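Virulence protein vsdE (Salmonella enterica, PDB 5LQ6) is a cysteine hydrolase effector that suppresses host immune responses and contributes to the virulence of Salmonella. Local coordinates at residues S29-R34 / S108-K113; H84-I87 / D92-S95; N138-K143 / V171-D176; I160-H165 / S204-F209; T189-I192 / Q197-K200. The protein carries 4 engineered substitutions. One frame throughout, in Å; residues are numbered along the deposited sequence.

Contact 1: residues S29-R34 / S108-K113; sequences SNEVKR and SAIVDK
I110 faces both E31 and V32 and turns a different branch to each. Its CD1 meets the carboxylate end of E31, with E31 CD 3.5 Å from I110 CD1. Its CG2 goes to the valine, and V32 CG2 stands 4.0 Å from I110 CG2. The same CG2 also reaches the aliphatic part of E31, where E31 CG is 4.1 Å from I110 CG2. The E31 and I110 side chains cross obliquely, while those of V32 and I110 meet at about a right angle. E31 leaves its helix with CG opposite the backbone N and then bends at chi2 (147°). The bend brings the carboxylate against the isoleucine methyl, with E31 OE1 3.6 Å from I110 CD1. The other oxygen sits nearer the branch point, E31 OE2 being 4.0 Å from I110 CB. This is packing of helix 29-38 against helix 108-116 in a protein of the peptidase CA clan. I35, one turn beyond E31, touches both I110 and V111, and V111 also touches V77 and A81 of helix 76-89. The polar end of E31 has its own partner, because OE2 accepts a hydrogen bond from the backbone N of D107, just before helix 108-116. That N-H, near the helix start, may favour the charged form of E31.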
# COMPACT_ATOMS: atom_id res chain seq x y z
N SER A 29 8.13 -20.89 -2.81
CA SER A 29 8.82 -21.14 -1.55
C SER A 29 9.82 -20.05 -1.16
O SER A 29 9.81 -19.58 -0.01
CB SER A 29 9.55 -22.49 -1.61
OG SER A 29 10.07 -22.81 -0.33
N ASN A 30 10.65 -19.63 -2.10
CA ASN A 30 11.71 -18.69 -1.75
C ASN A 30 11.10 -17.35 -1.41
O ASN A 30 11.48 -16.73 -0.42
CB ASN A 30 12.75 -18.59 -2.86
CG ASN A 30 13.57 -19.88 -3.00
OD1 ASN A 30 13.71 -20.67 -2.05
ND2 ASN A 30 14.11 -20.09 -4.20
N GLU A 31 10.13 -16.94 -2.22
CA GLU A 31 9.36 -15.74 -1.98
C GLU A 31 8.68 -15.71 -0.61
O GLU A 31 8.73 -14.71 0.10
CB GLU A 31 8.31 -15.63 -3.07
CG GLU A 31 7.57 -14.33 -3.07
CD GLU A 31 7.16 -13.87 -4.47
OE1 GLU A 31 7.50 -14.54 -5.49
OE2 GLU A 31 6.46 -12.85 -4.51
N VAL A 32 8.01 -16.79 -0.26
CA VAL A 32 7.37 -16.89 1.04
C VAL A 32 8.40 -16.81 2.16
O VAL A 32 8.15 -16.20 3.21
CB VAL A 32 6.47 -18.14 1.15
CG1 VAL A 32 5.91 -18.29 2.54
CG2 VAL A 32 5.33 -18.05 0.16
N LYS A 33 9.56 -17.44 1.93
CA LYS A 33 10.66 -17.34 2.88
C LYS A 33 11.20 -15.93 3.05
O LYS A 33 11.45 -15.50 4.19
CB LYS A 33 11.83 -18.28 2.47
CG LYS A 33 11.57 -19.73 2.84
CD LYS A 33 12.85 -20.53 3.05
CE LYS A 33 12.62 -21.67 4.03
NZ LYS A 33 11.46 -22.52 3.62
N ARG A 34 11.39 -15.22 1.95
CA ARG A 34 11.81 -13.81 2.00
C ARG A 34 10.78 -12.98 2.77
O ARG A 34 11.14 -12.13 3.62
CB ARG A 34 12.03 -13.25 0.61
CG ARG A 34 13.31 -13.73 -0.03
CD ARG A 34 13.49 -13.11 -1.42
NE ARG A 34 12.62 -13.72 -2.45
CZ ARG A 34 13.01 -14.63 -3.35
NH1 ARG A 34 14.27 -15.07 -3.39
NH2 ARG A 34 12.13 -15.12 -4.23
N SER A 108 2.72 -9.36 -5.71
CA SER A 108 1.67 -8.83 -4.86
C SER A 108 0.60 -9.87 -4.57
O SER A 108 -0.05 -9.78 -3.53
CB SER A 108 1.07 -7.50 -5.35
OG SER A 108 0.43 -7.66 -6.58
N ALA A 109 0.38 -10.82 -5.48
CA ALA A 109 -0.61 -11.88 -5.24
C ALA A 109 -0.19 -12.75 -4.03
O ALA A 109 -1.00 -13.07 -3.16
CB ALA A 109 -0.76 -12.75 -6.47
N ILE A 110 1.08 -13.15 -4.01
CA ILE A 110 1.60 -13.94 -2.90
C ILE A 110 1.57 -13.12 -1.63
O ILE A 110 1.13 -13.58 -0.57
CB ILE A 110 3.03 -14.48 -3.19
CG1 ILE A 110 2.97 -15.41 -4.40
CG2 ILE A 110 3.66 -15.11 -1.94
CD1 ILE A 110 4.33 -15.98 -4.76
N VAL A 111 1.99 -11.85 -1.72
CA VAL A 111 1.97 -11.02 -0.53
C VAL A 111 0.55 -10.85 -0.01
O VAL A 111 0.30 -10.93 1.20
CB VAL A 111 2.65 -9.63 -0.78
CG1 VAL A 111 2.40 -8.63 0.33
CG2 VAL A 111 4.15 -9.82 -1.05
N ASP A 112 -0.41 -10.61 -0.89
CA ASP A 112 -1.77 -10.42 -0.48
C ASP A 112 -2.36 -11.72 0.14
O ASP A 112 -3.07 -11.68 1.13
CB ASP A 112 -2.67 -10.02 -1.67
CG ASP A 112 -2.57 -8.57 -2.05
OD1 ASP A 112 -1.87 -7.74 -1.37
OD2 ASP A 112 -3.29 -8.24 -3.07
N LYS A 113 -2.04 -12.86 -0.49
CA LYS A 113 -2.53 -14.13 0.03
C LYS A 113 -2.04 -14.34 1.47
O LYS A 113 -2.78 -14.81 2.32
CB LYS A 113 -2.12 -15.27 -0.88
CG LYS A 113 -3.00 -15.39 -2.10
CD LYS A 113 -2.55 -16.48 -3.07
CE LYS A 113 -3.44 -16.45 -4.28
NZ LYS A 113 -3.11 -17.59 -5.18

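Contact 2: residues H84-I87 / D92-S95; sequences HYNI and DILS
N86 sets CG beside its own backbone N (chi1 -69°), a position from which the amide faces the backbone of I93 and L94. Y85 puts CG opposite the backbone N, which brings one ring face against L94 CD1. N86 grips L94 twice. L94 N donates to N86 OD1 at 2.9 Å, in the carbonyl plane and on a lone pair. N86 ND2 returns a bond of 2.8 Å to L94 O, close to the amide plane. The amide thus pairs with the N-H and C=O of one residue, much as a neighbouring strand would, and the two bonds fix its rotation. I93 N adds a weak third bond to N86 OD1. The contact joins helix 76-89 to strand 94-96, which pairs antiparallel with strand 39-41. N86 ND2 also donates to a water at 2.9 Å. That water donates to D92 OD1, while D92 OD2 bonds to Y49. L94 CD1 makes a CH-pi contact over one face of the Y85 ring, 3.9 Å from its centroid and 26° off the normal. I93 CG2 comes to the ring edge, 4.0 Å from Y85 CE1. Y85 OH bonds to S11 near the modelled start of the chain.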
# COMPACT_ATOMS: atom_id res chain seq x y z
N HIS A 84 -1.12 -0.96 4.54
CA HIS A 84 -2.55 -1.10 4.31
C HIS A 84 -3.27 -1.87 5.41
O HIS A 84 -4.36 -1.52 5.84
CB HIS A 84 -2.77 -1.72 2.94
CG HIS A 84 -4.18 -1.73 2.48
ND1 HIS A 84 -4.82 -0.60 2.04
CD2 HIS A 84 -5.07 -2.73 2.31
CE1 HIS A 84 -6.05 -0.88 1.69
NE2 HIS A 84 -6.23 -2.18 1.82
N TYR A 85 -2.65 -2.97 5.79
CA TYR A 85 -3.17 -3.76 6.89
C TYR A 85 -3.24 -2.97 8.20
O TYR A 85 -4.26 -3.02 8.88
CB TYR A 85 -2.30 -5.00 7.07
CG TYR A 85 -2.67 -5.95 8.20
CD1 TYR A 85 -2.23 -5.74 9.48
CD2 TYR A 85 -3.46 -7.03 7.93
CE1 TYR A 85 -2.56 -6.66 10.49
CE2 TYR A 85 -3.78 -7.96 8.93
CZ TYR A 85 -3.32 -7.73 10.20
OH TYR A 85 -3.65 -8.63 11.25
N ASN A 86 -2.17 -2.29 8.54
CA ASN A 86 -2.11 -1.48 9.78
C ASN A 86 -3.18 -0.38 9.75
O ASN A 86 -3.88 -0.13 10.73
CB ASN A 86 -0.73 -0.86 9.97
CG ASN A 86 0.34 -1.90 10.30
OD1 ASN A 86 -0.01 -3.07 10.53
ND2 ASN A 86 1.57 -1.52 10.24
N ILE A 87 -3.35 0.29 8.60
CA ILE A 87 -4.37 1.29 8.52
C ILE A 87 -5.75 0.69 8.73
O ILE A 87 -6.57 1.24 9.50
CB ILE A 87 -4.31 2.02 7.13
CG1 ILE A 87 -3.08 2.88 7.07
CG2 ILE A 87 -5.58 2.85 6.88
CD1 ILE A 87 -2.72 3.28 5.65
N ASP A 92 -0.46 -0.25 14.67
CA ASP A 92 0.86 -0.55 14.16
C ASP A 92 1.21 -2.01 14.46
O ASP A 92 1.74 -2.30 15.52
CB ASP A 92 1.96 0.37 14.70
CG ASP A 92 1.88 1.77 14.15
OD1 ASP A 92 1.48 1.97 12.98
OD2 ASP A 92 2.25 2.73 14.87
N ILE A 93 0.87 -2.91 13.56
CA ILE A 93 1.03 -4.40 13.78
C ILE A 93 2.11 -4.98 12.95
O ILE A 93 3.03 -5.60 13.45
CB ILE A 93 -0.29 -5.13 13.56
CG1 ILE A 93 -1.35 -4.63 14.53
CG2 ILE A 93 -0.10 -6.66 13.64
CD1 ILE A 93 -2.75 -5.02 14.18
N LEU A 94 2.06 -4.79 11.61
CA LEU A 94 3.02 -5.34 10.71
C LEU A 94 4.11 -4.37 10.31
O LEU A 94 3.84 -3.18 10.13
CB LEU A 94 2.32 -5.83 9.45
CG LEU A 94 1.17 -6.80 9.58
CD1 LEU A 94 0.69 -7.21 8.20
CD2 LEU A 94 1.59 -8.06 10.34
N SER A 95 5.34 -4.86 10.16
CA SER A 95 6.43 -4.07 9.68
C SER A 95 7.43 -4.96 8.98
O SER A 95 7.36 -6.19 9.10
CB SER A 95 7.08 -3.26 10.81
OG SER A 95 7.68 -4.11 11.78
O HOH W 1 1.84 1.32 10.30

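Contact 3: residues N138-K143 / V171-D176; sequences NRYDIK and VISEYD. Engineered in segment 171-176: S173 (natural residue Cys).
S173 OG donates a hydrogen bond of 2.9 Å to Y140 OH. S173 is an engineered residue, cysteine in the natural protein. The bond rests on one of its two deposited conformers and is to that extent doubtful; it belongs to the engineered serine. The hydroxyl also comes near the ring, with S173 OG 3.7 Å from Y140 CZ. V171 makes the apolar half of the contact. Its CG1 sits over the centre of the Y140 ring, 3.6 Å from the centroid and 8° off the normal, as a CH-pi contact. V171 CG2 leans back toward the root of the tyrosine, 4.1 Å from Y140 CB. Y140 holds CG opposite its backbone N (chi1 -176°), which stretches the ring away from the helix and across the strand end. Here the last turns of helix 129-143 lie on one face of the antiparallel sheet, at the end of strand 163-172. I172, the residue after V171, points away from this helix and touches R55 and L58 of helix 55-65, so helices flank both faces. P179 touches both Y140 and S173.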
# COMPACT_ATOMS: atom_id res chain seq x y z
N ASN A 138 -13.75 9.61 -5.85
CA ASN A 138 -15.09 9.12 -6.20
C ASN A 138 -15.53 7.95 -5.34
O ASN A 138 -16.70 7.90 -4.86
CB ASN A 138 -15.17 8.78 -7.67
CG ASN A 138 -16.61 8.50 -8.13
OD1 ASN A 138 -17.49 9.34 -8.00
ND2 ASN A 138 -16.84 7.30 -8.60
N ARG A 139 -14.66 6.99 -5.15
CA ARG A 139 -14.97 5.89 -4.28
C ARG A 139 -15.28 6.37 -2.85
O ARG A 139 -16.21 5.86 -2.17
CB ARG A 139 -13.88 4.82 -4.24
CG ARG A 139 -13.69 4.06 -5.53
CD ARG A 139 -12.70 2.93 -5.31
NE ARG A 139 -12.13 2.41 -6.56
CZ ARG A 139 -11.47 1.26 -6.66
NH1 ARG A 139 -11.32 0.44 -5.62
NH2 ARG A 139 -11.00 0.89 -7.84
N TYR A 140 -14.55 7.38 -2.38
CA TYR A 140 -14.83 7.90 -1.07
C TYR A 140 -16.18 8.62 -1.04
O TYR A 140 -16.92 8.48 -0.07
CB TYR A 140 -13.72 8.89 -0.64
CG TYR A 140 -13.87 9.43 0.76
CD1 TYR A 140 -13.49 8.71 1.86
CD2 TYR A 140 -14.47 10.67 0.94
CE1 TYR A 140 -13.67 9.21 3.14
CE2 TYR A 140 -14.61 11.17 2.19
CZ TYR A 140 -14.26 10.44 3.28
OH TYR A 140 -14.40 10.95 4.55
N ASP A 141 -16.45 9.39 -2.08
CA ASP A 141 -17.72 10.13 -2.17
C ASP A 141 -18.91 9.19 -2.11
O ASP A 141 -19.92 9.53 -1.47
CB ASP A 141 -17.73 10.95 -3.42
CG ASP A 141 -18.88 11.91 -3.42
OD1 ASP A 141 -18.87 12.80 -2.53
OD2 ASP A 141 -19.72 11.70 -4.29
N ILE A 142 -18.81 8.02 -2.73
CA ILE A 142 -19.99 7.14 -2.83
C ILE A 142 -20.07 6.15 -1.70
O ILE A 142 -21.18 5.86 -1.23
CB ILE A 142 -20.03 6.44 -4.19
CG1 ILE A 142 -20.21 7.48 -5.29
CG2 ILE A 142 -21.16 5.40 -4.24
CD1 ILE A 142 -19.71 6.98 -6.62
N LYS A 143 -18.93 5.63 -1.22
CA LYS A 143 -18.86 4.54 -0.29
C LYS A 143 -18.04 4.78 0.94
O LYS A 143 -17.95 3.92 1.84
CB LYS A 143 -18.33 3.26 -0.99
CG LYS A 143 -19.10 2.80 -2.22
CD LYS A 143 -20.46 2.27 -1.78
CE LYS A 143 -21.14 1.48 -2.90
NZ LYS A 143 -22.38 0.86 -2.34
N VAL A 171 -7.52 8.79 2.05
CA VAL A 171 -8.33 10.03 2.08
C VAL A 171 -8.36 10.57 3.49
O VAL A 171 -8.70 9.86 4.46
CB VAL A 171 -9.76 9.76 1.57
CG1 VAL A 171 -10.61 11.02 1.67
CG2 VAL A 171 -9.76 9.21 0.17
N ILE A 172 -7.95 11.82 3.61
CA ILE A 172 -7.88 12.54 4.89
C ILE A 172 -9.01 13.55 4.92
O ILE A 172 -9.15 14.33 4.00
CB ILE A 172 -6.54 13.26 5.10
CG1 ILE A 172 -5.38 12.26 5.00
CG2 ILE A 172 -6.55 14.02 6.44
CD1 ILE A 172 -4.01 12.87 5.24
N SER A 173 -9.78 13.50 6.02
CA SER A 173 -10.88 14.44 6.25
C SER A 173 -10.59 15.28 7.48
O SER A 173 -10.72 14.79 8.61
CB SER A 173 -12.18 13.64 6.39
OG SER A 173 -12.49 13.04 5.17
N GLU A 174 -10.17 16.52 7.26
CA GLU A 174 -9.85 17.50 8.30
C GLU A 174 -11.07 18.38 8.51
O GLU A 174 -11.87 18.57 7.63
CB GLU A 174 -8.62 18.35 7.89
CG GLU A 174 -7.30 17.55 7.93
CD GLU A 174 -6.09 18.24 7.28
OE1 GLU A 174 -6.19 19.42 6.84
OE2 GLU A 174 -4.97 17.61 7.24
N TYR A 175 -11.16 18.93 9.71
CA TYR A 175 -12.35 19.72 10.05
C TYR A 175 -12.61 20.84 9.08
O TYR A 175 -11.74 21.67 8.80
CB TYR A 175 -12.19 20.29 11.47
CG TYR A 175 -13.46 21.01 11.93
CD1 TYR A 175 -14.55 20.29 12.35
CD2 TYR A 175 -13.58 22.40 11.82
CE1 TYR A 175 -15.75 20.94 12.68
CE2 TYR A 175 -14.76 23.05 12.15
CZ TYR A 175 -15.83 22.30 12.61
OH TYR A 175 -17.05 22.90 12.92
N ASP A 176 -13.85 20.89 8.58
CA ASP A 176 -14.34 21.89 7.69
C ASP A 176 -13.56 22.00 6.39
O ASP A 176 -13.67 22.99 5.65
CB ASP A 176 -14.36 23.26 8.38
CG ASP A 176 -15.25 24.26 7.68
OD1 ASP A 176 -16.42 23.93 7.45
OD2 ASP A 176 -14.78 25.38 7.36

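Contact 4: residues I160-H165 / S204-F209; sequences IGESRH and SSSGEF. Engineered in segment 160-165: S163 (natural residue Cys).
E162 reaches across the sheet end to S206, whose OG donates a hydrogen bond of 2.9 Å to E162 OE2. An ST turn at S204 shapes the loop that receives it. The serine hydroxyl meets OE2 from above the carboxylate plane, 56° out of it. E162 OE1 lies 3.4 Å from S206 OG, but at a poor angle for a bond. S204 OG is the next neighbour, 3.6 Å from E162 OE2. E162 reaches S206 by its shape. CG lies beside the backbone N (chi1 -74°) and the chain is extended beyond it. S206 turns OG between its backbone N and carbonyl carbon, and the hydroxyl faces the glutamate.

The second shell is the antiparallel sheet. Strand 147-157 runs between strands 163-172 and 209-212. N154 on it is touched by both E162 and S206, so the glutamate bridges over the middle strand. The chain turns a corner at E162 and then enters strand 163-172. That strand carries H165, which bonds to D185 and touches C76. These three fit a Cys-His-Asp triad, consistent with a cysteine hydrolase. R164, beside H165, is probably the arginine of the serovar polymorphism. G207 follows S206 with backbone angles that call for glycine. The ST turn itself closes where S206 N donates to S204 OG at 3.0 Å.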
# COMPACT_ATOMS: atom_id res chain seq x y z
N ILE A 160 17.77 2.45 -11.33
CA ILE A 160 17.12 1.45 -12.17
C ILE A 160 16.12 2.01 -13.18
O ILE A 160 15.86 1.42 -14.20
CB ILE A 160 16.51 0.35 -11.35
CG1 ILE A 160 15.30 0.83 -10.56
CG2 ILE A 160 17.53 -0.32 -10.42
CD1 ILE A 160 14.51 -0.37 -9.96
N GLY A 161 15.53 3.17 -12.89
CA GLY A 161 14.62 3.73 -13.80
C GLY A 161 13.22 3.11 -13.68
O GLY A 161 12.82 2.67 -12.60
N GLU A 162 12.51 3.14 -14.78
CA GLU A 162 11.08 2.70 -14.85
C GLU A 162 10.96 1.29 -14.32
O GLU A 162 11.63 0.35 -14.79
CB GLU A 162 10.54 2.82 -16.27
CG GLU A 162 10.28 4.25 -16.66
CD GLU A 162 9.70 4.42 -18.07
OE1 GLU A 162 9.42 3.40 -18.72
OE2 GLU A 162 9.53 5.58 -18.48
N SER A 163 10.06 1.10 -13.36
CA SER A 163 9.92 -0.16 -12.72
C SER A 163 8.54 -0.23 -12.00
O SER A 163 7.91 0.78 -11.76
CB SER A 163 11.03 -0.40 -11.69
OG SER A 163 11.29 0.78 -10.97
N ARG A 164 8.15 -1.43 -11.63
CA ARG A 164 6.92 -1.63 -10.88
C ARG A 164 7.14 -1.10 -9.49
O ARG A 164 8.17 -1.37 -8.86
CB ARG A 164 6.60 -3.12 -10.79
CG ARG A 164 5.61 -3.47 -9.68
CD ARG A 164 4.19 -3.58 -10.10
NE ARG A 164 3.32 -3.81 -8.92
CZ ARG A 164 3.21 -4.96 -8.25
NH1 ARG A 164 3.97 -6.02 -8.53
NH2 ARG A 164 2.32 -5.06 -7.28
N HIS A 165 6.16 -0.37 -8.97
CA HIS A 165 6.26 0.17 -7.64
C HIS A 165 4.89 0.21 -7.01
O HIS A 165 3.96 0.74 -7.62
CB HIS A 165 6.85 1.55 -7.70
CG HIS A 165 7.13 2.17 -6.37
ND1 HIS A 165 7.86 1.55 -5.39
CD2 HIS A 165 6.79 3.38 -5.87
CE1 HIS A 165 7.99 2.37 -4.36
NE2 HIS A 165 7.34 3.48 -4.62
N SER A 204 6.70 9.29 -16.26
CA SER A 204 6.42 9.85 -17.61
C SER A 204 5.05 9.35 -18.08
O SER A 204 4.30 8.69 -17.32
CB SER A 204 7.47 9.42 -18.62
OG SER A 204 7.14 8.14 -19.14
N SER A 205 4.71 9.63 -19.33
CA SER A 205 3.42 9.20 -19.90
C SER A 205 3.36 7.68 -20.04
O SER A 205 2.29 7.09 -20.07
CB SER A 205 3.17 9.87 -21.28
OG SER A 205 3.43 11.27 -21.22
N SER A 206 4.50 7.03 -20.15
CA SER A 206 4.54 5.58 -20.09
C SER A 206 3.91 5.18 -18.77
O SER A 206 4.33 5.67 -17.73
CB SER A 206 5.99 5.07 -20.17
OG SER A 206 6.73 5.39 -18.99
N GLY A 207 2.88 4.35 -18.81
CA GLY A 207 2.45 3.66 -17.62
C GLY A 207 1.00 3.58 -17.22
O GLY A 207 0.23 4.57 -17.31
N GLU A 208 0.67 2.39 -16.73
CA GLU A 208 -0.58 2.10 -16.11
C GLU A 208 -0.47 2.22 -14.54
O GLU A 208 0.61 2.15 -13.92
CB GLU A 208 -0.99 0.67 -16.43
CG GLU A 208 -0.81 0.17 -17.86
CD GLU A 208 -0.59 -1.34 -17.87
OE1 GLU A 208 -1.43 -2.06 -17.29
OE2 GLU A 208 0.42 -1.81 -18.44
N PHE A 209 -1.61 2.43 -13.93
CA PHE A 209 -1.79 2.41 -12.51
C PHE A 209 -2.97 1.51 -12.18
O PHE A 209 -3.96 1.45 -12.91
CB PHE A 209 -2.10 3.81 -12.02
CG PHE A 209 -1.00 4.81 -12.24
CD1 PHE A 209 -0.83 5.36 -13.48
CD2 PHE A 209 -0.12 5.14 -11.22
CE1 PHE A 209 0.17 6.28 -13.74
CE2 PHE A 209 0.90 6.10 -11.47
CZ PHE A 209 1.03 6.62 -12.74

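Contact 5: residues T189-I192 / Q197-K200; sequences TSNI and QEIK
N191 and E198 face each other from a loop and a short helix, with N191 CA 9.0 Å from E198 CA. One hydrogen bond joins them. N191 ND2 donates to E198 OE1 at 3.0 Å, and the bond is nearly straight at 169°. The two ends of this bond differ. The glutamate oxygen lies close to the amide plane of N191, as suits an N-H pointing straight at it. The amide nitrogen, however, stands above the carboxylate plane of E198, 71° out of it. The two flat groups are therefore turned steeply against each other, with 77° between their planes.

N191 puts CG opposite its backbone N, which sends the amide out from the loop toward the helix. E198 has CG beside its backbone N and an extended chain beyond. Its carboxyl carbon follows the bond, with E198 CD 3.6 Å from N191 ND2. A second donor shares the same oxygen, since S195 N also bonds to E198 OE1. Two N-H groups thus grip OE1, which should help to hold the carboxylate in place.

A bound sodium ion lies about 3 Å from the N191 side chain. The S195 bond, from the residue just before helix 196-200 to the side chain three residues on, corresponds to one half of a capping box, and N191 lies near the probable Cys-His-Asp triad of C76, H165 and D185.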
# COMPACT_ATOMS: atom_id res chain seq x y z
N THR A 189 11.98 6.93 1.61
CA THR A 189 12.17 7.49 2.93
C THR A 189 12.59 8.96 2.88
O THR A 189 12.43 9.65 3.87
CB THR A 189 13.17 6.70 3.73
OG1 THR A 189 14.35 6.60 2.93
CG2 THR A 189 12.64 5.31 4.07
N SER A 190 13.01 9.46 1.73
CA SER A 190 13.30 10.88 1.57
C SER A 190 12.02 11.72 1.57
O SER A 190 12.07 12.93 1.83
CB SER A 190 14.05 11.15 0.29
OG SER A 190 13.37 10.72 -0.89
N ASN A 191 10.86 11.13 1.29
CA ASN A 191 9.61 11.88 1.19
C ASN A 191 8.42 10.90 1.26
O ASN A 191 7.86 10.55 0.24
CB ASN A 191 9.58 12.72 -0.08
CG ASN A 191 8.45 13.70 -0.19
OD1 ASN A 191 7.84 14.06 0.81
ND2 ASN A 191 8.15 14.13 -1.38
N ILE A 192 8.10 10.48 2.46
CA ILE A 192 7.13 9.41 2.64
C ILE A 192 5.69 9.92 2.43
O ILE A 192 4.80 9.08 2.17
CB ILE A 192 7.27 8.70 3.97
CG1 ILE A 192 7.07 9.65 5.13
CG2 ILE A 192 8.61 7.98 4.04
CD1 ILE A 192 7.04 8.98 6.50
N GLN A 197 1.96 16.71 -6.91
CA GLN A 197 2.99 17.30 -7.80
C GLN A 197 4.29 16.55 -7.64
O GLN A 197 5.00 16.24 -8.61
CB GLN A 197 3.13 18.79 -7.48
CG GLN A 197 4.27 19.54 -8.17
CD GLN A 197 4.17 21.06 -7.96
OE1 GLN A 197 4.95 21.67 -7.23
NE2 GLN A 197 3.18 21.67 -8.59
N GLU A 198 4.67 16.22 -6.40
CA GLU A 198 5.95 15.58 -6.15
C GLU A 198 5.93 14.17 -6.70
O GLU A 198 6.90 13.75 -7.34
CB GLU A 198 6.24 15.56 -4.63
CG GLU A 198 6.73 16.90 -4.16
CD GLU A 198 6.66 17.09 -2.68
OE1 GLU A 198 6.13 16.24 -1.94
OE2 GLU A 198 7.15 18.13 -2.21
N ILE A 199 4.88 13.39 -6.44
CA ILE A 199 4.89 12.02 -6.89
C ILE A 199 4.83 11.93 -8.42
O ILE A 199 5.39 11.00 -9.01
CB ILE A 199 3.81 11.21 -6.15
CG1 ILE A 199 4.22 9.73 -6.12
CG2 ILE A 199 2.45 11.50 -6.72
CD1 ILE A 199 3.30 8.87 -5.29
N LYS A 200 4.18 12.88 -9.05
CA LYS A 200 4.11 12.94 -10.53
C LYS A 200 5.49 13.02 -11.17
O LYS A 200 5.66 12.57 -12.32
CB LYS A 200 3.29 14.14 -11.01
CG LYS A 200 1.80 13.98 -10.85
CD LYS A 200 0.98 15.09 -11.46
CE LYS A 200 0.96 14.95 -12.98
NZ LYS A 200 -0.05 15.86 -13.55

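How the contacts relate
From the N terminus, contact 1 closes the first long loop, bringing helix 29-38 to helix 108-116. Contact 2 is nested inside that loop and closes a short turn between helix 76-89 and strand 94-96. Contact 3 opens later and joins helix 129-143 to the end of strand 163-172. Contact 4 uses the start of the same strand and ties it to the loop before strand 209-212, so contacts 3 and 4 cross along the chain. Contact 5 is nested inside contact 4 and closes the short loop before helix 196-200. Contacts 1 and 4 touch through a probable hydrogen bond, S108 OG to R164 NH2 at 3.3 Å.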